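Local coordinates for protein putative hydrogenase (Pyrococcus furiosus, PDB 3LYU) that is the alpha/beta domain of a putative hydrogenase that probably acts as an oxidoreductase, with FAD and a [2Fe-2S] cluster probably bound by the whole protein, at residues B[18-23]-B[106-111]; B[52-57]-B[74-79]; B[46-51]-B[67-72]; B[24-29]-B[111-116]. One frame throughout, in Å; residues are numbered along the deposited sequence.

Interaction 1 (B[18-23]-B[106-111])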
loop_
_atom_site.group_PDB
_atom_site.type_symbol
_atom_site.label_atom_id
_atom_site.label_comp_id
_atom_site.label_asym_id
_atom_site.label_seq_id
_atom_site.Cartn_x
_atom_site.Cartn_y
_atom_site.Cartn_z
ATOM N N PHE B 18 -7.357 -21.811 1.082
ATOM C CA PHE B 18 -7.187 -21.715 -0.361
ATOM C C PHE B 18 -7.208 -23.133 -0.920
ATOM O O PHE B 18 -7.426 -23.345 -2.115
ATOM C CB PHE B 18 -5.860 -21.028 -0.712
ATOM C CG PHE B 18 -5.727 -19.630 -0.159
ATOM C CD1 PHE B 18 -5.333 -19.426 1.162
ATOM C CD2 PHE B 18 -5.988 -18.519 -0.960
ATOM C CE1 PHE B 18 -5.197 -18.134 1.683
ATOM C CE2 PHE B 18 -5.857 -17.222 -0.451
ATOM C CZ PHE B 18 -5.459 -17.028 0.878
ATOM N N GLY B 19 -6.994 -24.096 -0.032
ATOM C CA GLY B 19 -6.988 -25.481 -0.432
ATOM C C GLY B 19 -5.596 -26.044 -0.325
ATOM O O GLY B 19 -5.067 -26.154 0.775
ATOM N N LYS B 20 -5.008 -26.399 -1.466
ATOM C CA LYS B 20 -3.667 -26.965 -1.504
ATOM C C LYS B 20 -2.670 -25.862 -1.820
ATOM O O LYS B 20 -2.728 -25.251 -2.882
ATOM C CB LYS B 20 -3.591 -28.072 -2.551
ATOM C CG LYS B 20 -2.311 -28.883 -2.463
ATOM C CD LYS B 20 -2.348 -30.098 -3.367
ATOM C CE LYS B 20 -1.093 -30.936 -3.214
ATOM N NZ LYS B 20 -1.140 -32.141 -4.087
ATOM N N ILE B 21 -1.752 -25.621 -0.887
ATOM C CA ILE B 21 -0.774 -24.552 -1.035
ATOM C C ILE B 21 0.677 -25.018 -1.142
ATOM O O ILE B 21 1.120 -25.904 -0.421
ATOM C CB ILE B 21 -0.874 -23.537 0.155
ATOM C CG1 ILE B 21 -2.321 -23.050 0.315
ATOM C CG2 ILE B 21 0.069 -22.346 -0.087
ATOM C CD1 ILE B 21 -2.579 -22.263 1.577
ATOM N N LEU B 22 1.409 -24.405 -2.061
ATOM C CA LEU B 22 2.808 -24.715 -2.239
ATOM C C LEU B 22 3.558 -23.506 -1.690
ATOM O O LEU B 22 3.646 -22.464 -2.349
ATOM C CB LEU B 22 3.134 -24.903 -3.724
ATOM C CG LEU B 22 4.638 -25.003 -4.002
ATOM C CD1 LEU B 22 5.253 -26.121 -3.158
ATOM C CD2 LEU B 22 4.878 -25.254 -5.464
ATOM N N ALA B 23 4.071 -23.635 -0.474
ATOM C CA ALA B 23 4.815 -22.553 0.146
ATOM C C ALA B 23 6.313 -22.787 -0.099
ATOM O O ALA B 23 6.883 -23.753 0.398
ATOM C CB ALA B 23 4.508 -22.505 1.632
ATOM N N GLU B 106 1.046 -32.804 -9.603
ATOM C CA GLU B 106 -0.223 -32.524 -8.938
ATOM C C GLU B 106 -0.790 -31.136 -9.269
ATOM O O GLU B 106 -0.177 -30.360 -10.011
ATOM C CB GLU B 106 -0.034 -32.679 -7.431
ATOM C CG GLU B 106 1.311 -32.151 -6.953
ATOM C CD GLU B 106 1.929 -33.011 -5.867
ATOM O OE1 GLU B 106 1.328 -33.125 -4.779
ATOM O OE2 GLU B 106 3.017 -33.575 -6.103
ATOM N N ASP B 107 -1.971 -30.838 -8.728
ATOM C CA ASP B 107 -2.615 -29.549 -8.965
ATOM C C ASP B 107 -2.653 -28.744 -7.680
ATOM O O ASP B 107 -2.856 -29.292 -6.600
ATOM C CB ASP B 107 -4.028 -29.749 -9.507
ATOM C CG ASP B 107 -4.042 -30.559 -10.780
ATOM O OD1 ASP B 107 -3.339 -30.170 -11.736
ATOM O OD2 ASP B 107 -4.749 -31.586 -10.826
ATOM N N TRP B 108 -2.461 -27.437 -7.804
ATOM C CA TRP B 108 -2.434 -26.567 -6.641
ATOM C C TRP B 108 -3.442 -25.446 -6.740
ATOM O O TRP B 108 -3.872 -25.080 -7.831
ATOM C CB TRP B 108 -1.032 -25.974 -6.477
ATOM C CG TRP B 108 0.039 -27.010 -6.503
ATOM C CD1 TRP B 108 0.532 -27.658 -7.599
ATOM C CD2 TRP B 108 0.690 -27.585 -5.372
ATOM N NE1 TRP B 108 1.447 -28.604 -7.219
ATOM C CE2 TRP B 108 1.561 -28.583 -5.855
ATOM C CE3 TRP B 108 0.619 -27.354 -3.989
ATOM C CZ2 TRP B 108 2.355 -29.353 -5.010
ATOM C CZ3 TRP B 108 1.408 -28.119 -3.147
ATOM C CH2 TRP B 108 2.265 -29.111 -3.662
ATOM N N ASP B 109 -3.804 -24.899 -5.585
ATOM C CA ASP B 109 -4.756 -23.803 -5.514
ATOM C C ASP B 109 -4.030 -22.475 -5.368
ATOM O O ASP B 109 -4.540 -21.431 -5.772
ATOM C CB ASP B 109 -5.695 -24.009 -4.328
ATOM C CG ASP B 109 -6.655 -25.159 -4.544
ATOM O OD1 ASP B 109 -7.548 -25.034 -5.417
ATOM O OD2 ASP B 109 -6.513 -26.190 -3.850
ATOM N N LEU B 110 -2.834 -22.523 -4.794
ATOM C CA LEU B 110 -2.048 -21.317 -4.592
ATOM C C LEU B 110 -0.562 -21.608 -4.426
ATOM O O LEU B 110 -0.166 -22.691 -3.995
ATOM C CB LEU B 110 -2.542 -20.563 -3.349
ATOM C CG LEU B 110 -1.640 -19.408 -2.891
ATOM C CD1 LEU B 110 -1.754 -18.251 -3.866
ATOM C CD2 LEU B 110 -2.019 -18.960 -1.501
ATOM N N VAL B 111 0.254 -20.628 -4.792
ATOM C CA VAL B 111 1.693 -20.728 -4.626
ATOM C C VAL B 111 2.160 -19.436 -3.961
ATOM O O VAL B 111 1.757 -18.342 -4.348
ATOM C CB VAL B 111 2.436 -20.933 -5.972
ATOM C CG1 VAL B 111 2.056 -19.855 -6.946
ATOM C CG2 VAL B 111 3.943 -20.933 -5.742
#

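Interaction 2 (B[52-57]-B[74-79])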
loop_
_atom_site.group_PDB
_atom_site.type_symbol
_atom_site.label_atom_id
_atom_site.label_comp_id
_atom_site.label_asym_id
_atom_site.label_seq_id
_atom_site.Cartn_x
_atom_site.Cartn_y
_atom_site.Cartn_z
ATOM N N VAL B 52 14.629 -24.640 -1.190
ATOM C CA VAL B 52 15.737 -24.819 -2.125
ATOM C C VAL B 52 16.887 -23.952 -1.628
ATOM O O VAL B 52 16.767 -22.729 -1.524
ATOM C CB VAL B 52 15.347 -24.420 -3.572
ATOM C CG1 VAL B 52 16.478 -24.778 -4.528
ATOM C CG2 VAL B 52 14.056 -25.126 -3.983
ATOM N N THR B 53 17.996 -24.602 -1.294
ATOM C CA THR B 53 19.168 -23.891 -0.788
ATOM C C THR B 53 20.398 -24.777 -0.974
ATOM O O THR B 53 20.293 -25.838 -1.582
ATOM C CB THR B 53 18.983 -23.537 0.708
ATOM O OG1 THR B 53 19.993 -22.606 1.107
ATOM C CG2 THR B 53 19.068 -24.787 1.581
ATOM N N PHE B 54 21.554 -24.345 -0.469
ATOM C CA PHE B 54 22.785 -25.132 -0.589
ATOM C C PHE B 54 22.860 -26.184 0.509
ATOM O O PHE B 54 22.319 -25.990 1.591
ATOM C CB PHE B 54 24.008 -24.215 -0.537
ATOM C CG PHE B 54 24.144 -23.329 -1.740
ATOM C CD1 PHE B 54 24.246 -23.882 -3.015
ATOM C CD2 PHE B 54 24.171 -21.947 -1.604
ATOM C CE1 PHE B 54 24.375 -23.074 -4.140
ATOM C CE2 PHE B 54 24.299 -21.126 -2.724
ATOM C CZ PHE B 54 24.402 -21.693 -3.998
ATOM N N GLU B 55 23.520 -27.299 0.221
ATOM C CA GLU B 55 23.627 -28.386 1.184
ATOM C C GLU B 55 23.903 -27.961 2.631
ATOM O O GLU B 55 23.254 -28.450 3.566
ATOM C CB GLU B 55 24.699 -29.380 0.737
ATOM C CG GLU B 55 24.335 -30.148 -0.513
ATOM C CD GLU B 55 25.391 -31.173 -0.907
ATOM O OE1 GLU B 55 25.206 -31.847 -1.950
ATOM O OE2 GLU B 55 26.400 -31.305 -0.177
ATOM N N PRO B 56 24.874 -27.056 2.838
ATOM C CA PRO B 56 25.214 -26.589 4.187
ATOM C C PRO B 56 24.294 -25.502 4.759
ATOM O O PRO B 56 24.687 -24.802 5.696
ATOM C CB PRO B 56 26.636 -26.075 4.013
ATOM C CG PRO B 56 26.577 -25.464 2.635
ATOM C CD PRO B 56 25.841 -26.537 1.847
HETATM N N MSE B 57 23.081 -25.371 4.220
HETATM C CA MSE B 57 22.166 -24.331 4.679
HETATM C C MSE B 57 20.731 -24.715 4.967
HETATM O O MSE B 57 19.895 -23.842 5.214
HETATM C CB MSE B 57 22.148 -23.192 3.674
HETATM C CG MSE B 57 23.457 -22.461 3.545
HETATM SE SE MSE B 57 23.262 -21.089 2.244
HETATM C CE MSE B 57 21.717 -20.157 3.010
ATOM N N GLU B 74 15.554 -29.446 -1.308
ATOM C CA GLU B 74 16.406 -29.683 -2.467
ATOM C C GLU B 74 17.765 -29.036 -2.207
ATOM O O GLU B 74 17.969 -27.869 -2.546
ATOM C CB GLU B 74 15.780 -29.069 -3.720
ATOM C CG GLU B 74 14.574 -29.806 -4.225
ATOM C CD GLU B 74 14.893 -31.245 -4.598
ATOM O OE1 GLU B 74 15.906 -31.467 -5.301
ATOM O OE2 GLU B 74 14.129 -32.152 -4.200
ATOM N N PRO B 75 18.713 -29.783 -1.598
ATOM C CA PRO B 75 20.056 -29.268 -1.290
ATOM C C PRO B 75 20.990 -29.266 -2.495
ATOM O O PRO B 75 21.367 -30.316 -3.008
ATOM C CB PRO B 75 20.538 -30.205 -0.189
ATOM C CG PRO B 75 19.988 -31.510 -0.643
ATOM C CD PRO B 75 18.564 -31.164 -1.095
ATOM N N VAL B 76 21.352 -28.075 -2.944
ATOM C CA VAL B 76 22.241 -27.928 -4.074
ATOM C C VAL B 76 23.668 -27.822 -3.513
ATOM O O VAL B 76 23.915 -27.098 -2.542
ATOM C CB VAL B 76 21.869 -26.663 -4.881
ATOM C CG1 VAL B 76 22.681 -26.599 -6.161
ATOM C CG2 VAL B 76 20.383 -26.672 -5.198
ATOM N N PRO B 77 24.622 -28.569 -4.102
ATOM C CA PRO B 77 26.027 -28.574 -3.675
ATOM C C PRO B 77 26.730 -27.230 -3.870
ATOM O O PRO B 77 26.741 -26.672 -4.970
ATOM C CB PRO B 77 26.634 -29.674 -4.533
ATOM C CG PRO B 77 25.836 -29.569 -5.801
ATOM C CD PRO B 77 24.433 -29.439 -5.278
ATOM N N LEU B 78 27.328 -26.718 -2.798
ATOM C CA LEU B 78 28.014 -25.434 -2.861
ATOM C C LEU B 78 29.434 -25.585 -3.390
ATOM O O LEU B 78 30.351 -25.858 -2.621
ATOM C CB LEU B 78 28.055 -24.782 -1.469
ATOM C CG LEU B 78 28.171 -23.250 -1.376
ATOM C CD1 LEU B 78 28.236 -22.853 0.089
ATOM C CD2 LEU B 78 29.397 -22.740 -2.112
ATOM N N ASN B 79 29.609 -25.412 -4.699
ATOM C CA ASN B 79 30.928 -25.504 -5.325
ATOM C C ASN B 79 31.769 -24.253 -4.990
ATOM O O ASN B 79 31.516 -23.159 -5.508
ATOM C CB ASN B 79 30.777 -25.632 -6.843
ATOM C CG ASN B 79 32.105 -25.887 -7.539
ATOM O OD1 ASN B 79 32.200 -25.842 -8.774
ATOM N ND2 ASN B 79 33.145 -26.167 -6.745
#

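Interaction 3 (B[46-51]-B[67-72])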
loop_
_atom_site.group_PDB
_atom_site.type_symbol
_atom_site.label_atom_id
_atom_site.label_comp_id
_atom_site.label_asym_id
_atom_site.label_seq_id
_atom_site.Cartn_x
_atom_site.Cartn_y
_atom_site.Cartn_z
ATOM N N ASP B 46 -3.872 -27.559 2.737
ATOM C CA ASP B 46 -2.953 -28.664 2.492
ATOM C C ASP B 46 -1.678 -28.030 1.951
ATOM O O ASP B 46 -1.452 -28.011 0.743
ATOM C CB ASP B 46 -3.536 -29.618 1.447
ATOM C CG ASP B 46 -2.563 -30.710 1.042
ATOM O OD1 ASP B 46 -2.251 -31.576 1.883
ATOM O OD2 ASP B 46 -2.104 -30.703 -0.117
ATOM N N VAL B 47 -0.849 -27.501 2.841
ATOM C CA VAL B 47 0.369 -26.857 2.389
ATOM C C VAL B 47 1.566 -27.807 2.376
ATOM O O VAL B 47 1.773 -28.592 3.299
ATOM C CB VAL B 47 0.682 -25.594 3.253
ATOM C CG1 VAL B 47 0.805 -25.977 4.708
ATOM C CG2 VAL B 47 1.961 -24.920 2.766
ATOM N N THR B 48 2.327 -27.754 1.288
ATOM C CA THR B 48 3.523 -28.570 1.139
ATOM C C THR B 48 4.605 -27.523 0.893
ATOM O O THR B 48 4.498 -26.711 -0.038
ATOM C CB THR B 48 3.440 -29.504 -0.076
ATOM O OG1 THR B 48 3.724 -28.760 -1.260
ATOM C CG2 THR B 48 2.046 -30.112 -0.198
ATOM N N THR B 49 5.631 -27.521 1.738
ATOM C CA THR B 49 6.692 -26.537 1.606
ATOM C C THR B 49 7.884 -27.036 0.828
ATOM O O THR B 49 8.210 -28.222 0.842
ATOM C CB THR B 49 7.203 -26.041 2.988
ATOM O OG1 THR B 49 7.689 -27.151 3.751
ATOM C CG2 THR B 49 6.092 -25.338 3.754
ATOM N N LEU B 50 8.543 -26.121 0.142
ATOM C CA LEU B 50 9.717 -26.483 -0.624
ATOM C C LEU B 50 10.853 -25.565 -0.216
ATOM O O LEU B 50 10.706 -24.349 -0.249
ATOM C CB LEU B 50 9.437 -26.343 -2.126
ATOM C CG LEU B 50 10.669 -26.333 -3.047
ATOM C CD1 LEU B 50 11.359 -27.678 -3.003
ATOM C CD2 LEU B 50 10.258 -25.985 -4.466
ATOM N N HIS B 51 11.973 -26.140 0.193
ATOM C CA HIS B 51 13.117 -25.333 0.576
ATOM C C HIS B 51 14.257 -25.629 -0.378
ATOM O O HIS B 51 14.789 -26.747 -0.383
ATOM C CB HIS B 51 13.579 -25.645 2.008
ATOM C CG HIS B 51 14.676 -24.744 2.497
ATOM N ND1 HIS B 51 15.504 -25.078 3.547
ATOM C CD2 HIS B 51 15.072 -23.515 2.085
ATOM C CE1 HIS B 51 16.362 -24.096 3.761
ATOM N NE2 HIS B 51 16.120 -23.135 2.887
ATOM N N ALA B 67 4.707 -29.692 10.649
ATOM C CA ALA B 67 3.709 -28.629 10.546
ATOM C C ALA B 67 2.902 -28.621 9.236
ATOM O O ALA B 67 1.781 -28.120 9.201
ATOM C CB ALA B 67 4.378 -27.278 10.744
ATOM N N VAL B 68 3.461 -29.166 8.162
ATOM C CA VAL B 68 2.759 -29.197 6.882
ATOM C C VAL B 68 2.505 -30.637 6.460
ATOM O O VAL B 68 3.070 -31.565 7.026
ATOM C CB VAL B 68 3.572 -28.495 5.774
ATOM C CG1 VAL B 68 3.899 -27.071 6.187
ATOM C CG2 VAL B 68 4.850 -29.276 5.483
ATOM N N THR B 69 1.651 -30.834 5.464
ATOM C CA THR B 69 1.362 -32.188 5.007
ATOM C C THR B 69 2.652 -32.786 4.469
ATOM O O THR B 69 2.983 -33.921 4.783
ATOM C CB THR B 69 0.285 -32.212 3.898
ATOM O OG1 THR B 69 0.864 -31.837 2.643
ATOM C CG2 THR B 69 -0.819 -31.244 4.228
ATOM N N ARG B 70 3.386 -32.001 3.681
ATOM C CA ARG B 70 4.647 -32.450 3.093
ATOM C C ARG B 70 5.710 -31.355 2.947
ATOM O O ARG B 70 5.441 -30.272 2.422
ATOM C CB ARG B 70 4.385 -33.053 1.719
ATOM C CG ARG B 70 5.606 -33.649 1.083
ATOM C CD ARG B 70 5.627 -33.326 -0.385
ATOM N NE ARG B 70 4.475 -33.738 -1.093
ATOM C CZ ARG B 70 3.593 -33.144 -1.889
ATOM N NH1 ARG B 70 2.683 -33.987 -2.324
ATOM N NH2 ARG B 70 3.534 -31.868 -2.253
ATOM N N HIS B 71 6.920 -31.647 3.402
ATOM C CA HIS B 71 8.013 -30.698 3.287
ATOM C C HIS B 71 9.114 -31.234 2.380
ATOM O O HIS B 71 9.659 -32.301 2.630
ATOM C CB HIS B 71 8.610 -30.384 4.658
ATOM C CG HIS B 71 9.858 -29.558 4.583
ATOM N ND1 HIS B 71 9.903 -28.333 3.950
ATOM C CD2 HIS B 71 11.118 -29.804 5.013
ATOM C CE1 HIS B 71 11.136 -27.861 3.992
ATOM N NE2 HIS B 71 11.894 -28.736 4.631
ATOM N N ILE B 72 9.451 -30.480 1.338
ATOM C CA ILE B 72 10.493 -30.890 0.392
ATOM C C ILE B 72 11.766 -30.063 0.519
ATOM O O ILE B 72 11.710 -28.834 0.609
ATOM C CB ILE B 72 10.007 -30.768 -1.083
ATOM C CG1 ILE B 72 8.676 -31.506 -1.269
ATOM C CG2 ILE B 72 11.082 -31.300 -2.029
ATOM C CD1 ILE B 72 8.684 -32.947 -0.777
#

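Interaction 4 (B[24-29]-B[111-116])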
loop_
_atom_site.group_PDB
_atom_site.type_symbol
_atom_site.label_atom_id
_atom_site.label_comp_id
_atom_site.label_asym_id
_atom_site.label_seq_id
_atom_site.Cartn_x
_atom_site.Cartn_y
_atom_site.Cartn_z
ATOM N N ILE B 24 6.932 -21.894 -0.874
ATOM C CA ILE B 24 8.350 -21.990 -1.224
ATOM C C ILE B 24 9.257 -21.019 -0.458
ATOM O O ILE B 24 8.905 -19.859 -0.234
ATOM C CB ILE B 24 8.546 -21.736 -2.722
ATOM C CG1 ILE B 24 7.633 -22.653 -3.516
ATOM C CG2 ILE B 24 9.980 -21.991 -3.108
ATOM C CD1 ILE B 24 7.641 -22.367 -4.972
ATOM N N GLY B 25 10.425 -21.506 -0.059
ATOM C CA GLY B 25 11.367 -20.673 0.659
ATOM C C GLY B 25 12.743 -20.914 0.096
ATOM O O GLY B 25 13.260 -22.019 0.181
ATOM N N ALA B 26 13.333 -19.888 -0.506
ATOM C CA ALA B 26 14.667 -20.019 -1.073
ATOM C C ALA B 26 15.707 -19.527 -0.070
ATOM O O ALA B 26 15.532 -18.494 0.572
ATOM C CB ALA B 26 14.763 -19.228 -2.359
ATOM N N TYR B 27 16.792 -20.275 0.064
ATOM C CA TYR B 27 17.858 -19.907 0.986
ATOM C C TYR B 27 17.276 -19.709 2.389
ATOM O O TYR B 27 16.521 -20.552 2.858
ATOM C CB TYR B 27 18.582 -18.629 0.499
ATOM C CG TYR B 27 19.199 -18.721 -0.897
ATOM C CD1 TYR B 27 18.568 -18.153 -2.005
ATOM C CD2 TYR B 27 20.406 -19.400 -1.107
ATOM C CE1 TYR B 27 19.117 -18.261 -3.285
ATOM C CE2 TYR B 27 20.963 -19.514 -2.386
ATOM C CZ TYR B 27 20.315 -18.944 -3.471
ATOM O OH TYR B 27 20.861 -19.062 -4.738
ATOM N N THR B 28 17.611 -18.604 3.050
ATOM C CA THR B 28 17.109 -18.354 4.402
ATOM C C THR B 28 15.655 -17.899 4.381
ATOM O O THR B 28 15.041 -17.685 5.432
ATOM C CB THR B 28 17.954 -17.281 5.153
ATOM O OG1 THR B 28 17.718 -15.989 4.580
ATOM C CG2 THR B 28 19.435 -17.603 5.049
ATOM N N GLY B 29 15.108 -17.760 3.179
ATOM C CA GLY B 29 13.731 -17.336 3.053
ATOM C C GLY B 29 12.799 -18.313 3.739
ATOM O O GLY B 29 11.677 -17.947 4.085
ATOM N N VAL B 111 0.254 -20.628 -4.792
ATOM C CA VAL B 111 1.693 -20.728 -4.626
ATOM C C VAL B 111 2.160 -19.436 -3.961
ATOM O O VAL B 111 1.757 -18.342 -4.348
ATOM C CB VAL B 111 2.436 -20.933 -5.972
ATOM C CG1 VAL B 111 2.056 -19.855 -6.946
ATOM C CG2 VAL B 111 3.943 -20.933 -5.742
ATOM N N PHE B 112 2.975 -19.582 -2.924
ATOM C CA PHE B 112 3.507 -18.444 -2.200
ATOM C C PHE B 112 5.001 -18.630 -2.048
ATOM O O PHE B 112 5.465 -19.707 -1.706
ATOM C CB PHE B 112 2.840 -18.336 -0.837
ATOM C CG PHE B 112 3.554 -17.425 0.121
ATOM C CD1 PHE B 112 4.367 -17.952 1.128
ATOM C CD2 PHE B 112 3.391 -16.045 0.045
ATOM C CE1 PHE B 112 5.000 -17.121 2.050
ATOM C CE2 PHE B 112 4.022 -15.199 0.965
ATOM C CZ PHE B 112 4.825 -15.742 1.968
HETATM N N MSE B 113 5.761 -17.577 -2.311
HETATM C CA MSE B 113 7.196 -17.679 -2.198
HETATM C C MSE B 113 7.892 -16.492 -1.563
HETATM O O MSE B 113 7.455 -15.342 -1.677
HETATM C CB MSE B 113 7.816 -17.908 -3.566
HETATM C CG MSE B 113 9.275 -18.241 -3.452
HETATM SE SE MSE B 113 10.214 -18.173 -5.085
HETATM C CE MSE B 113 11.854 -17.364 -4.470
ATOM N N VAL B 114 8.998 -16.797 -0.898
ATOM C CA VAL B 114 9.842 -15.795 -0.269
ATOM C C VAL B 114 11.311 -16.160 -0.558
ATOM O O VAL B 114 11.787 -17.220 -0.188
ATOM C CB VAL B 114 9.556 -15.690 1.271
ATOM C CG1 VAL B 114 9.364 -17.068 1.861
ATOM C CG2 VAL B 114 10.700 -14.966 1.980
ATOM N N GLY B 115 12.002 -15.276 -1.263
ATOM C CA GLY B 115 13.395 -15.487 -1.601
ATOM C C GLY B 115 13.872 -14.322 -2.454
ATOM O O GLY B 115 13.110 -13.373 -2.658
ATOM N N PRO B 116 15.117 -14.344 -2.967
ATOM C CA PRO B 116 15.564 -13.214 -3.791
ATOM C C PRO B 116 14.584 -12.920 -4.908
ATOM O O PRO B 116 13.935 -13.834 -5.433
ATOM C CB PRO B 116 16.948 -13.649 -4.295
ATOM C CG PRO B 116 16.975 -15.141 -4.087
ATOM C CD PRO B 116 16.182 -15.349 -2.822
#

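Interaction 1 (B[18-23]-B[106-111])
Lys20 to Leu22 and Asp109 to Val111 meet as the start of two adjacent parallel strands in the sheet of an alpha/beta, Rossmann-like domain with strand order 3-2-1-4-5. Ile21 pairs with Leu110, and Leu22 with Val111. Leu22 N donates to Leu110 O at 3.0 Å. Lys20 O accepts Asp109 N at 2.9 Å, and more weakly Leu110 N. At the first residue of the strand, Lys20 N gives a nearly straight bond (174°) to Asp109 OD2, on the anti lone pair of that oxygen. Leu110 CD2 lies over one face of the Phe18 ring, off toward its rim. The Phe18 side chain also packs on Leu9 of a second subunit.

Trp108 is a flat layer between two side chains. Leu22 CB covers one face of its six-membered ring, and Lys20 covers the opposite one. The lysine chain leaves with CG anti to the backbone N (chi1 -169°) and stays extended, which carries CE across the indole and sets NZ 4.6 Å from the centroid of the six-membered ring as a cation-pi contact. Trp108 NE1 bonds to Leu102 O. Glu106 is shared with Arg70, and its OE1 forms a salt bridge of 2.7 Å with Lys20 NZ.

Interaction 2 (B[52-57]-B[74-79])
Thr53 O takes an almost straight hydrogen bond (176°) from Val76 N at 2.8 Å. One step on, Val76 O accepts Glu55 N, also at 2.8 Å. That donor sits well above the carbonyl plane, 44° out of it, as the chain turns away after Phe54. The bond from Thr53 N to Glu74 O is long and weak. Pro75, between Glu74 and Val76, has no N-H to give, but its CA makes a CA-H...O contact with Thr53 O. The carboxylate of Glu74 turns to helix 84-104 and forms salt bridges with Arg94 and Lys98.

These strands are the two arms of a beta-alpha-beta crossover, strand 46-54, helix 61-65 and strand 70-76. Strand 70-76 is the outermost one on this side of the sheet within the chain. The two short segments splay by 33°, and the side chains of Phe54 and Val76 diverge although their backbones pair.

Beyond the strand ends the packing takes over. Leu78 crosses Phe54 at about a right angle and lays CG over one ring face, 4.2 Å from the ring centroid. At the edge of the same ring, in its plane, Val76 O lies 3.3 Å from Phe54 CD1. Phe84 and Val91 also touch this ring. Leu78 CD1 reaches on to Pro56 CG at 4.0 Å. Glu55 is stretched out beyond CG and runs over two prolines: Glu55 CG rests 3.8 Å from Pro75 CB, and Glu55 OE1 lies 3.7 Å from Pro77 CB.

Interaction 3 (B[46-51]-B[67-72])
Thr49 to His51 run parallel to His71 and Ile72, with short strand axes 14° apart: Ile72 N bonds to Thr49 O at 2.6 Å, and His51 N to Ile72 O at 2.7 Å, both donors nearly in line with the carbonyl bond. This is the earlier part of the crossover pairing between strands 46-54 and 70-76.

On one side of the sheet, Thr49 OG1 meets the edge of the His71 imidazole, 2.5 Å from ND1. The hydroxyl stands between the backbone N and the carbonyl carbon of its own residue (chi1 59°), which turns it to the ring and leaves CG2 for Val68 CG1. His51 CB touches the same ring edge at CE1. Leu64 of helix 61-65 packs on both Thr49 and His71. A leucine in place of His71 would probably leave the Thr49 hydroxyl without this partner in a buried setting. Val68 CG1 also packs on Val47 CG1 at 3.6 Å.

On the side of Thr48 and Leu50, Leu50 CD1 meets Ile72 CG2 at 3.8 Å. Arg70 lies alongside Thr48, pointing the same way, and its NH1 forms a salt bridge with Glu106.

The short threonine-histidine bond uses one proton that either atom could supply. It therefore satisfies a hydroxyl and a ring nitrogen together and is likely to limit the turn of the imidazole.

Interaction 4 (B[24-29]-B[111-116])
Ile24 and Met113, a selenomethionine here, fit branch against chain on one side of two parallel strands. CG of Met113 settles 3.6 Å from Ile24 CB, and the other end of Ile24, CD1, reaches Val111 CG2 at 4.0 Å. The chain of Met113 then bends so that CE comes over Ala26 CB. Gly115 CA and Pro116 CD also face the Ala26 methyl. A side chain on Gly115 would run into that methyl. Gly29 likewise leaves room: a CB there would strike Val114 O. Val114 CG1 lies 3.3 Å from Gly29 O.

Tyr27 follows Ala26 in a type II' turn. Its ring edge, at CD1, rests 3.8 Å from Pro116 CD, with the two side chains crossing at about a right angle. Were Tyr27 replaced by alanine, Pro116 would probably lose this neighbour, and a gap would be likely to open beside its ring. The backbones are joined by Ile24 N to Phe112 O (2.8 Å), Val114 N to Ile24 O and Ala26 N to Val114 O.

Helices 84-104 and 117-130 cover the side of Ile24 and Met113, while helix 29-42 packs on Phe112 and Val114. Strand 46-54 lies beyond 24-26, and strand 134-136 beyond 111-114.

All four contacts belong to one parallel sheet. Interactions 1 and 4 follow each other along strands 20-26 and 110-114, share Val111 and have centres about 15 Å apart. Interactions 3 and 2 likewise follow each other along the next two strands, 46-54 and 70-76. Their centres are about 18 Å apart. In sequence both lie inside the loop that closes between 18-29 and 106-116. Interactions 1 and 2 are farthest apart, about 25 Å between centres, on opposite sides of the chain's centre. Strand 20-26 bonds directly to strand 46-54 and so joins the two pairs. Interactions 2 and 4 meet near the C-terminal strand ends, where relatives with this fold usually bind nucleotides. Both also touch a third subunit.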